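Side-chain contacts in protein kinase containing Z-DNA binding domains (Danio rerio, PDB 4LB6), which probably phosphorylates eukaryotic translation initiation factor 2alpha and, through its Zalpha domain, binds left-handed Z-DNA: residues Arg21-Ser26 and Phe32-Leu37; Ser26-Ile31 and Ser40-His45. One frame throughout, in Å; residues are numbered along the deposited sequence. Where two conformers were deposited one is given.

Contact 1. Residues Arg21-Ser26 and Phe32-Leu37; sequences RRHGRS and FKELKL. With nucleotides of chain B; nucleotides of chain C.
Arg22 and Glu34 join helix 10-23 to helix 28-35 at the surface through a long salt bridge, Arg22 NH2 to Glu34 OE2 at 3.4 Å. The bend of Arg22 at chi3 (-37°) swings its guanidinium across, where the carboxylate oxygen meets it at the edge with the two planes 21° apart. NH1 holds the stronger partner, Asp18, so Glu34 is a second anion beside a group already paired. His23, its ring stacked on Tyr19, brings CE1 to 4.2 Å from Glu34 OE2, its ring almost perpendicular to the carboxylate. One residue before Glu34, Lys33 leads off to the DNA: beyond CB, its CG lies over the rim of one Phe32 ring face, CD comes within 3.9 Å of OP2 of DC2 of chain C, CE closes to 3.6 Å from that oxygen, and NZ bonds it at 2.8 Å. With an alanine in place of this lysine, the DC2 phosphate oxygen of chain C is likely to lose its ammonium partner. The arrangement is a polar surface link between the first two helices of the winged helix-turn-helix fold of Zalpha domains, with Lys33 of the second helix reaching the bound DNA.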
loop_
_atom_site.group_PDB
_atom_site.type_symbol
_atom_site.label_atom_id
_atom_site.label_comp_id
_atom_site.label_asym_id
_atom_site.label_seq_id
_atom_site.Cartn_x
_atom_site.Cartn_y
_atom_site.Cartn_z
ATOM N N ARG A 21 -22.656 -11.643 5.715
ATOM C CA ARG A 21 -24.047 -11.624 6.220
ATOM C C ARG A 21 -24.273 -10.485 7.194
ATOM O O ARG A 21 -25.300 -9.796 7.134
ATOM C CB ARG A 21 -24.439 -12.941 6.894
ATOM C CG ARG A 21 -25.880 -12.933 7.407
ATOM C CD ARG A 21 -26.141 -14.241 8.094
ATOM N NE ARG A 21 -25.261 -14.407 9.243
ATOM C CZ ARG A 21 -25.459 -13.852 10.428
ATOM N NH1 ARG A 21 -26.541 -13.086 10.650
ATOM N NH2 ARG A 21 -24.583 -14.070 11.409
ATOM N N ARG A 22 -23.322 -10.284 8.104
ATOM C CA ARG A 22 -23.466 -9.247 9.130
ATOM C C ARG A 22 -23.121 -7.851 8.636
ATOM O O ARG A 22 -23.644 -6.852 9.150
ATOM C CB ARG A 22 -22.591 -9.555 10.346
ATOM C CG ARG A 22 -22.866 -10.918 10.990
ATOM C CD ARG A 22 -22.022 -11.131 12.251
ATOM N NE ARG A 22 -20.674 -10.560 12.120
ATOM C CZ ARG A 22 -19.602 -11.245 11.718
ATOM N NH1 ARG A 22 -19.721 -12.520 11.407
ATOM N NH2 ARG A 22 -18.412 -10.661 11.619
ATOM N N HIS A 23 -22.215 -7.754 7.668
ATOM C CA HIS A 23 -21.731 -6.433 7.288
ATOM C C HIS A 23 -22.207 -5.909 5.959
ATOM O O HIS A 23 -22.012 -4.732 5.690
ATOM C CB HIS A 23 -20.216 -6.376 7.260
ATOM C CG HIS A 23 -19.588 -6.255 8.600
ATOM N ND1 HIS A 23 -19.351 -7.337 9.411
ATOM C CD2 HIS A 23 -19.102 -5.175 9.251
ATOM C CE1 HIS A 23 -18.755 -6.932 10.519
ATOM N NE2 HIS A 23 -18.597 -5.625 10.449
ATOM N N GLY A 24 -22.803 -6.754 5.129
ATOM C CA GLY A 24 -23.084 -6.380 3.760
ATOM C C GLY A 24 -21.808 -6.096 2.969
ATOM O O GLY A 24 -20.728 -6.635 3.269
ATOM N N ARG A 25 -21.952 -5.231 1.963
ATOM C CA ARG A 25 -20.892 -4.904 1.011
ATOM C C ARG A 25 -19.584 -4.650 1.733
ATOM O O ARG A 25 -19.526 -3.790 2.604
ATOM C CB ARG A 25 -21.298 -3.666 0.179
ATOM C CG ARG A 25 -22.240 -3.976 -0.992
ATOM C CD ARG A 25 -22.965 -2.765 -1.561
ATOM N NE ARG A 25 -22.112 -1.943 -2.418
ATOM C CZ ARG A 25 -21.625 -2.333 -3.598
ATOM N NH1 ARG A 25 -21.890 -3.550 -4.085
ATOM N NH2 ARG A 25 -20.857 -1.501 -4.293
ATOM N N SER A 26 -18.535 -5.403 1.361
ATOM C CA SER A 26 -17.234 -5.297 2.004
ATOM C C SER A 26 -16.104 -5.550 1.018
ATOM O O SER A 26 -16.284 -6.273 0.007
ATOM C CB SER A 26 -17.141 -6.340 3.107
ATOM O OG SER A 26 -18.217 -6.212 3.991
ATOM N N PHE A 32 -10.275 -9.624 5.815
ATOM C CA PHE A 32 -9.076 -10.312 6.362
ATOM C C PHE A 32 -8.596 -9.757 7.701
ATOM O O PHE A 32 -8.020 -10.478 8.516
ATOM C CB PHE A 32 -7.916 -10.449 5.289
ATOM C CG PHE A 32 -6.927 -9.291 5.224
ATOM C CD1 PHE A 32 -5.899 -9.145 6.145
ATOM C CD2 PHE A 32 -6.989 -8.390 4.177
ATOM C CE1 PHE A 32 -4.983 -8.097 6.069
ATOM C CE2 PHE A 32 -6.095 -7.325 4.099
ATOM C CZ PHE A 32 -5.077 -7.164 5.043
ATOM N N LYS A 33 -8.781 -8.467 7.942
ATOM C CA LYS A 33 -8.320 -7.937 9.209
ATOM C C LYS A 33 -9.208 -8.429 10.347
ATOM O O LYS A 33 -8.708 -8.684 11.437
ATOM C CB LYS A 33 -8.272 -6.397 9.214
ATOM C CG LYS A 33 -7.340 -5.826 8.158
ATOM C CD LYS A 33 -7.369 -4.247 8.134
ATOM C CE LYS A 33 -6.598 -3.761 6.916
ATOM N NZ LYS A 33 -6.583 -2.259 6.844
ATOM N N GLU A 34 -10.516 -8.539 10.115
ATOM C CA GLU A 34 -11.419 -8.974 11.182
ATOM C C GLU A 34 -11.198 -10.451 11.451
ATOM O O GLU A 34 -11.117 -10.871 12.598
ATOM C CB GLU A 34 -12.875 -8.713 10.810
ATOM C CG GLU A 34 -13.906 -9.368 11.750
ATOM C CD GLU A 34 -14.847 -8.363 12.357
ATOM O OE1 GLU A 34 -14.550 -7.142 12.282
ATOM O OE2 GLU A 34 -15.886 -8.789 12.923
ATOM N N LEU A 35 -11.050 -11.229 10.390
ATOM C CA LEU A 35 -10.920 -12.679 10.505
ATOM C C LEU A 35 -9.498 -13.128 10.860
ATOM O O LEU A 35 -9.263 -14.307 11.139
ATOM C CB LEU A 35 -11.368 -13.353 9.205
ATOM C CG LEU A 35 -12.819 -13.099 8.782
ATOM C CD1 LEU A 35 -13.143 -13.959 7.581
ATOM C CD2 LEU A 35 -13.796 -13.347 9.938
ATOM N N LYS A 36 -8.546 -12.191 10.808
ATOM C CA LYS A 36 -7.133 -12.505 11.005
ATOM C C LYS A 36 -6.654 -13.627 10.099
ATOM O O LYS A 36 -6.100 -14.608 10.574
ATOM C CB LYS A 36 -6.828 -12.780 12.497
ATOM C CG LYS A 36 -7.271 -11.675 13.427
ATOM C CD LYS A 36 -6.997 -12.059 14.883
ATOM C CE LYS A 36 -8.069 -11.566 15.864
ATOM N NZ LYS A 36 -7.634 -11.807 17.281
ATOM N N LEU A 37 -6.889 -13.484 8.789
ATOM C CA LEU A 37 -6.396 -14.412 7.772
ATOM C C LEU A 37 -5.514 -13.598 6.777
ATOM O O LEU A 37 -5.527 -12.369 6.799
ATOM C CB LEU A 37 -7.548 -15.027 6.994
ATOM C CG LEU A 37 -8.528 -15.813 7.911
ATOM C CD1 LEU A 37 -9.838 -15.994 7.103
ATOM C CD2 LEU A 37 -7.902 -17.146 8.310
ATOM P P DG B 7 -2.908 -4.691 2.660
ATOM O OP1 DG B 7 -2.929 -6.063 2.326
ATOM O OP2 DG B 7 -3.984 -3.646 2.476
ATOM O "O5'" DG B 7 -2.606 -4.664 4.236
ATOM C "C5'" DG B 7 -2.633 -3.447 4.997
ATOM C "C4'" DG B 7 -2.059 -3.687 6.360
ATOM O "O4'" DG B 7 -0.709 -3.987 6.351
ATOM C "C3'" DG B 7 -1.987 -2.286 6.944
ATOM O "O3'" DG B 7 -3.209 -2.393 7.519
ATOM C "C2'" DG B 7 -0.960 -2.377 7.995
ATOM C "C1'" DG B 7 -0.025 -3.399 7.444
ATOM N N9 DG B 7 1.202 -2.922 6.809
ATOM C C8 DG B 7 2.462 -3.324 7.185
ATOM N N7 DG B 7 3.410 -2.811 6.430
ATOM C C5 DG B 7 2.718 -2.014 5.501
ATOM C C6 DG B 7 3.246 -1.180 4.449
ATOM O O6 DG B 7 4.385 -1.099 4.084
ATOM N N1 DG B 7 2.266 -0.533 3.726
ATOM C C2 DG B 7 0.918 -0.650 4.064
ATOM N N2 DG B 7 0.050 -0.035 3.240
ATOM N N3 DG B 7 0.381 -1.426 5.031
ATOM C C4 DG B 7 1.365 -2.022 5.754
ATOM P P DC C 2 -3.826 -0.810 8.925
ATOM O OP1 DC C 2 -2.842 -0.607 10.060
ATOM O OP2 DC C 2 -5.309 -1.109 9.007
ATOM O "O5'" DC C 2 -3.586 0.301 7.752
ATOM C "C5'" DC C 2 -4.224 1.564 8.057
ATOM C "C4'" DC C 2 -3.751 2.545 7.000
ATOM O "O4'" DC C 2 -2.325 2.785 7.197
ATOM C "C3'" DC C 2 -3.928 1.981 5.569
ATOM O "O3'" DC C 2 -4.389 3.054 4.724
ATOM C "C2'" DC C 2 -2.485 1.650 5.181
ATOM C "C1'" DC C 2 -1.639 2.679 5.952
ATOM N N1 DC C 2 -0.231 2.250 6.204
ATOM C C2 DC C 2 0.733 2.779 5.339
ATOM O O2 DC C 2 0.357 3.490 4.379
ATOM N N3 DC C 2 2.011 2.424 5.489
ATOM C C4 DC C 2 2.315 1.643 6.521
ATOM N N4 DC C 2 3.581 1.256 6.674
ATOM C C5 DC C 2 1.349 1.062 7.410
ATOM C C6 DC C 2 0.073 1.438 7.251
#

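Contact 2. Residues Ser26-Ile31 and Ser40-His45; sequences STVQDI and STVNRH. With nucleotides of chain D.
Val28 and Ile31, on one side of helix 28-35, pack against Val42 and Asn43 of the next helix. Along 40-45, Ser40 comes first, pointing its CB away from segment 26-31; this carbon lies near OP2 of DG5 of chain D. Val42 turns the other way: with CG1 anti to the backbone N (chi1 175°), this methyl meets Val28 CG2 at 3.6 Å and Ile31 CG2 at 3.7 Å, the two valines running past one another and pointing oppositely. This is a buried apolar seam.

Asn43 stands at the border between seam and DNA. Its side chain lies roughly perpendicular to that of Val28, with OD1 3.7 Å from Val28 CB. On the DNA side ND2 gives a nearly straight bond to OP1 of DG5 of chain D (2.8 Å, 165°) and a weak, bent one to OP2 of DC4 of chain D at 3.3 Å, thus bridging successive phosphates and fixing which end of the amide is nitrogen. Arg44 takes the next phosphate: NE donates to OP1 of DC6 of chain D (2.8 Å, 166°), which lies at the edge of the guanidinium, while NH2 pairs with Glu38 of a neighbouring subunit. His45 turns back to the protein, its ND1 bonded to Glu13 of helix 10-23.

A capping box closes the start of helix 28-35: Asp30 OD2 takes the Thr27 N bond at 3.0 Å, and Thr27 OG1 weakly accepts from Asp30 N. Two helices packed through branched apolar side chains, the second offering an asparagine and a basic residue to the Z-DNA backbone, form the helix-turn-helix and recognition helix characteristic of Zalpha domains.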
loop_
_atom_site.group_PDB
_atom_site.type_symbol
_atom_site.label_atom_id
_atom_site.label_comp_id
_atom_site.label_asym_id
_atom_site.label_seq_id
_atom_site.Cartn_x
_atom_site.Cartn_y
_atom_site.Cartn_z
ATOM N N SER A 26 -18.535 -5.403 1.361
ATOM C CA SER A 26 -17.234 -5.297 2.004
ATOM C C SER A 26 -16.104 -5.550 1.018
ATOM O O SER A 26 -16.284 -6.273 0.007
ATOM C CB SER A 26 -17.141 -6.340 3.107
ATOM O OG SER A 26 -18.217 -6.212 3.991
ATOM N N THR A 27 -14.940 -4.963 1.296
ATOM C CA THR A 27 -13.730 -5.264 0.530
ATOM C C THR A 27 -12.967 -6.396 1.226
ATOM O O THR A 27 -13.245 -6.746 2.393
ATOM C CB THR A 27 -12.796 -4.043 0.452
ATOM O OG1 THR A 27 -12.371 -3.730 1.785
ATOM C CG2 THR A 27 -13.562 -2.827 -0.166
ATOM N N VAL A 28 -12.036 -7.004 0.504
ATOM C CA VAL A 28 -11.223 -8.058 1.115
ATOM C C VAL A 28 -10.465 -7.511 2.344
ATOM O O VAL A 28 -10.193 -8.236 3.306
ATOM C CB VAL A 28 -10.244 -8.716 0.098
ATOM C CG1 VAL A 28 -9.198 -7.682 -0.510
ATOM C CG2 VAL A 28 -9.569 -10.005 0.720
ATOM N N GLN A 29 -10.104 -6.237 2.300
ATOM C CA GLN A 29 -9.340 -5.676 3.385
ATOM C C GLN A 29 -10.162 -5.674 4.694
ATOM O O GLN A 29 -9.667 -6.099 5.763
ATOM C CB GLN A 29 -8.861 -4.261 3.008
ATOM C CG GLN A 29 -7.681 -4.243 1.978
ATOM C CD GLN A 29 -8.101 -4.418 0.511
ATOM O OE1 GLN A 29 -9.283 -4.407 0.178
ATOM N NE2 GLN A 29 -7.117 -4.548 -0.383
ATOM N N ASP A 30 -11.442 -5.279 4.573
ATOM C CA ASP A 30 -12.437 -5.400 5.653
ATOM C C ASP A 30 -12.424 -6.778 6.295
ATOM O O ASP A 30 -12.365 -6.933 7.517
ATOM C CB ASP A 30 -13.860 -5.117 5.115
ATOM C CG ASP A 30 -14.072 -3.650 4.770
ATOM O OD1 ASP A 30 -13.408 -2.822 5.439
ATOM O OD2 ASP A 30 -14.867 -3.324 3.834
ATOM N N ILE A 31 -12.494 -7.788 5.442
ATOM C CA ILE A 31 -12.714 -9.177 5.874
ATOM C C ILE A 31 -11.424 -9.772 6.484
ATOM O O ILE A 31 -11.439 -10.318 7.599
ATOM C CB ILE A 31 -13.118 -10.036 4.683
ATOM C CG1 ILE A 31 -14.415 -9.515 4.066
ATOM C CG2 ILE A 31 -13.340 -11.473 5.146
ATOM C CD1 ILE A 31 -14.673 -10.073 2.616
ATOM N N SER A 40 -4.590 -12.877 0.704
ATOM C CA SER A 40 -4.640 -13.773 -0.443
ATOM C C SER A 40 -5.553 -14.988 -0.141
ATOM O O SER A 40 -6.256 -15.505 -1.057
ATOM C CB SER A 40 -3.227 -14.235 -0.791
ATOM O OG SER A 40 -2.729 -14.945 0.327
ATOM N N THR A 41 -5.558 -15.478 1.112
ATOM C CA THR A 41 -6.443 -16.595 1.442
ATOM C C THR A 41 -7.898 -16.159 1.361
ATOM O O THR A 41 -8.760 -16.891 0.890
ATOM C CB THR A 41 -6.157 -17.060 2.872
ATOM O OG1 THR A 41 -4.776 -17.488 2.924
ATOM C CG2 THR A 41 -7.127 -18.168 3.299
ATOM N N VAL A 42 -8.214 -14.972 1.874
ATOM C CA VAL A 42 -9.595 -14.548 1.765
ATOM C C VAL A 42 -9.966 -14.332 0.274
ATOM O O VAL A 42 -11.059 -14.731 -0.168
ATOM C CB VAL A 42 -9.833 -13.267 2.597
ATOM C CG1 VAL A 42 -11.250 -12.741 2.401
ATOM C CG2 VAL A 42 -9.555 -13.554 4.101
ATOM N N ASN A 43 -9.089 -13.701 -0.496
ATOM C CA ASN A 43 -9.430 -13.525 -1.910
ATOM C C ASN A 43 -9.595 -14.867 -2.633
ATOM O O ASN A 43 -10.484 -14.975 -3.487
ATOM C CB ASN A 43 -8.403 -12.644 -2.689
ATOM C CG ASN A 43 -8.853 -11.214 -2.832
ATOM O OD1 ASN A 43 -10.044 -10.912 -2.858
ATOM N ND2 ASN A 43 -7.862 -10.290 -2.965
ATOM N N ARG A 44 -8.727 -15.855 -2.369
ATOM C CA ARG A 44 -8.859 -17.169 -3.042
ATOM C C ARG A 44 -10.290 -17.673 -2.803
ATOM O O ARG A 44 -10.993 -18.126 -3.745
ATOM C CB ARG A 44 -7.823 -18.196 -2.470
ATOM C CG ARG A 44 -7.996 -19.693 -2.849
ATOM C CD ARG A 44 -6.888 -20.539 -2.147
ATOM N NE ARG A 44 -5.630 -19.808 -2.245
ATOM C CZ ARG A 44 -4.844 -19.477 -1.219
ATOM N NH1 ARG A 44 -5.114 -19.897 0.001
ATOM N NH2 ARG A 44 -3.760 -18.744 -1.430
ATOM N N HIS A 45 -10.709 -17.605 -1.542
ATOM C CA HIS A 45 -12.055 -18.112 -1.214
ATOM C C HIS A 45 -13.190 -17.251 -1.750
ATOM O O HIS A 45 -14.229 -17.803 -2.104
ATOM C CB HIS A 45 -12.168 -18.391 0.299
ATOM C CG HIS A 45 -11.366 -19.589 0.708
ATOM N ND1 HIS A 45 -11.759 -20.884 0.411
ATOM C CD2 HIS A 45 -10.164 -19.691 1.316
ATOM C CE1 HIS A 45 -10.852 -21.730 0.866
ATOM N NE2 HIS A 45 -9.875 -21.033 1.426
ATOM P P DG D 5 -4.385 -11.604 -3.654
ATOM O OP1 DG D 5 -5.095 -10.628 -2.810
ATOM O OP2 DG D 5 -3.074 -12.233 -3.263
ATOM O "O5'" DG D 5 -5.415 -12.748 -4.019
ATOM C "C5'" DG D 5 -4.999 -13.961 -4.806
ATOM C "C4'" DG D 5 -6.216 -14.756 -5.219
ATOM O "O4'" DG D 5 -7.110 -13.982 -6.026
ATOM C "C3'" DG D 5 -5.809 -15.935 -6.157
ATOM O "O3'" DG D 5 -5.668 -17.039 -5.251
ATOM C "C2'" DG D 5 -7.036 -16.117 -7.007
ATOM C "C1'" DG D 5 -7.738 -14.764 -7.057
ATOM N N9 DG D 5 -7.600 -13.952 -8.274
ATOM C C8 DG D 5 -8.653 -13.439 -8.975
ATOM N N7 DG D 5 -8.305 -12.650 -9.979
ATOM C C5 DG D 5 -6.914 -12.693 -9.983
ATOM C C6 DG D 5 -6.000 -11.995 -10.824
ATOM O O6 DG D 5 -6.267 -11.241 -11.758
ATOM N N1 DG D 5 -4.663 -12.210 -10.481
ATOM C C2 DG D 5 -4.287 -12.973 -9.389
ATOM N N2 DG D 5 -2.951 -13.059 -9.144
ATOM N N3 DG D 5 -5.190 -13.611 -8.586
ATOM C C4 DG D 5 -6.470 -13.420 -8.919
ATOM P P DC D 6 -4.441 -18.083 -5.347
ATOM O OP1 DC D 6 -4.938 -19.432 -4.956
ATOM O OP2 DC D 6 -3.176 -17.629 -4.805
ATOM O "O5'" DC D 6 -4.237 -18.237 -6.958
ATOM C "C5'" DC D 6 -3.474 -19.389 -7.386
ATOM C "C4'" DC D 6 -2.575 -18.878 -8.555
ATOM O "O4'" DC D 6 -3.394 -18.519 -9.696
ATOM C "C3'" DC D 6 -1.624 -17.707 -8.232
ATOM O "O3'" DC D 6 -0.356 -17.967 -8.826
ATOM C "C2'" DC D 6 -2.322 -16.553 -8.987
ATOM C "C1'" DC D 6 -2.861 -17.332 -10.183
ATOM N N1 DC D 6 -3.953 -16.600 -10.845
ATOM C C2 DC D 6 -3.573 -15.698 -11.845
ATOM O O2 DC D 6 -2.365 -15.559 -12.052
ATOM N N3 DC D 6 -4.508 -14.986 -12.471
ATOM C C4 DC D 6 -5.776 -15.204 -12.179
ATOM N N4 DC D 6 -6.713 -14.513 -12.822
ATOM C C5 DC D 6 -6.195 -16.126 -11.174
ATOM C C6 DC D 6 -5.238 -16.842 -10.538
ATOM P P DC D 4 -8.475 -8.017 -6.355
ATOM O OP1 DC D 4 -9.785 -8.795 -6.382
ATOM O OP2 DC D 4 -7.862 -7.689 -4.984
ATOM O "O5'" DC D 4 -7.489 -8.895 -7.158
ATOM C "C5'" DC D 4 -7.309 -10.364 -6.885
ATOM C "C4'" DC D 4 -5.870 -10.804 -6.782
ATOM O "O4'" DC D 4 -5.238 -10.507 -8.089
ATOM C "C3'" DC D 4 -5.043 -10.027 -5.721
ATOM O "O3'" DC D 4 -4.086 -10.886 -5.053
ATOM C "C2'" DC D 4 -4.283 -8.972 -6.611
ATOM C "C1'" DC D 4 -4.024 -9.864 -7.823
ATOM N N1 DC D 4 -3.731 -9.009 -8.989
ATOM C C2 DC D 4 -2.415 -8.708 -9.283
ATOM O O2 DC D 4 -1.526 -9.177 -8.602
ATOM N N3 DC D 4 -2.145 -7.862 -10.315
ATOM C C4 DC D 4 -3.166 -7.324 -11.017
ATOM N N4 DC D 4 -2.764 -6.496 -12.051
ATOM C C5 DC D 4 -4.533 -7.572 -10.701
ATOM C C6 DC D 4 -4.751 -8.409 -9.674
#

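Overall arrangement
From the N terminus, helix 10-23 ends within segment 21-26, whose last residue, Ser26, also opens the first segment of contact 2. Contact 1 closes the short loop from 21-26 to 32-37, bringing helix 28-35 back against the end of the first helix. Contact 2 closes the next, from 26-31 to 40-45, and ties that same helix to helix 39-51. Since their segments alternate along the chain, the two loops cross, with helix 28-35 common to both. They also touch: Phe32 CB lies 3.7 Å from Val42 CG2. Together they join the three helices, one contact at the surface and the other buried, ahead of the hairpin formed by strands 55-58 and 66-69.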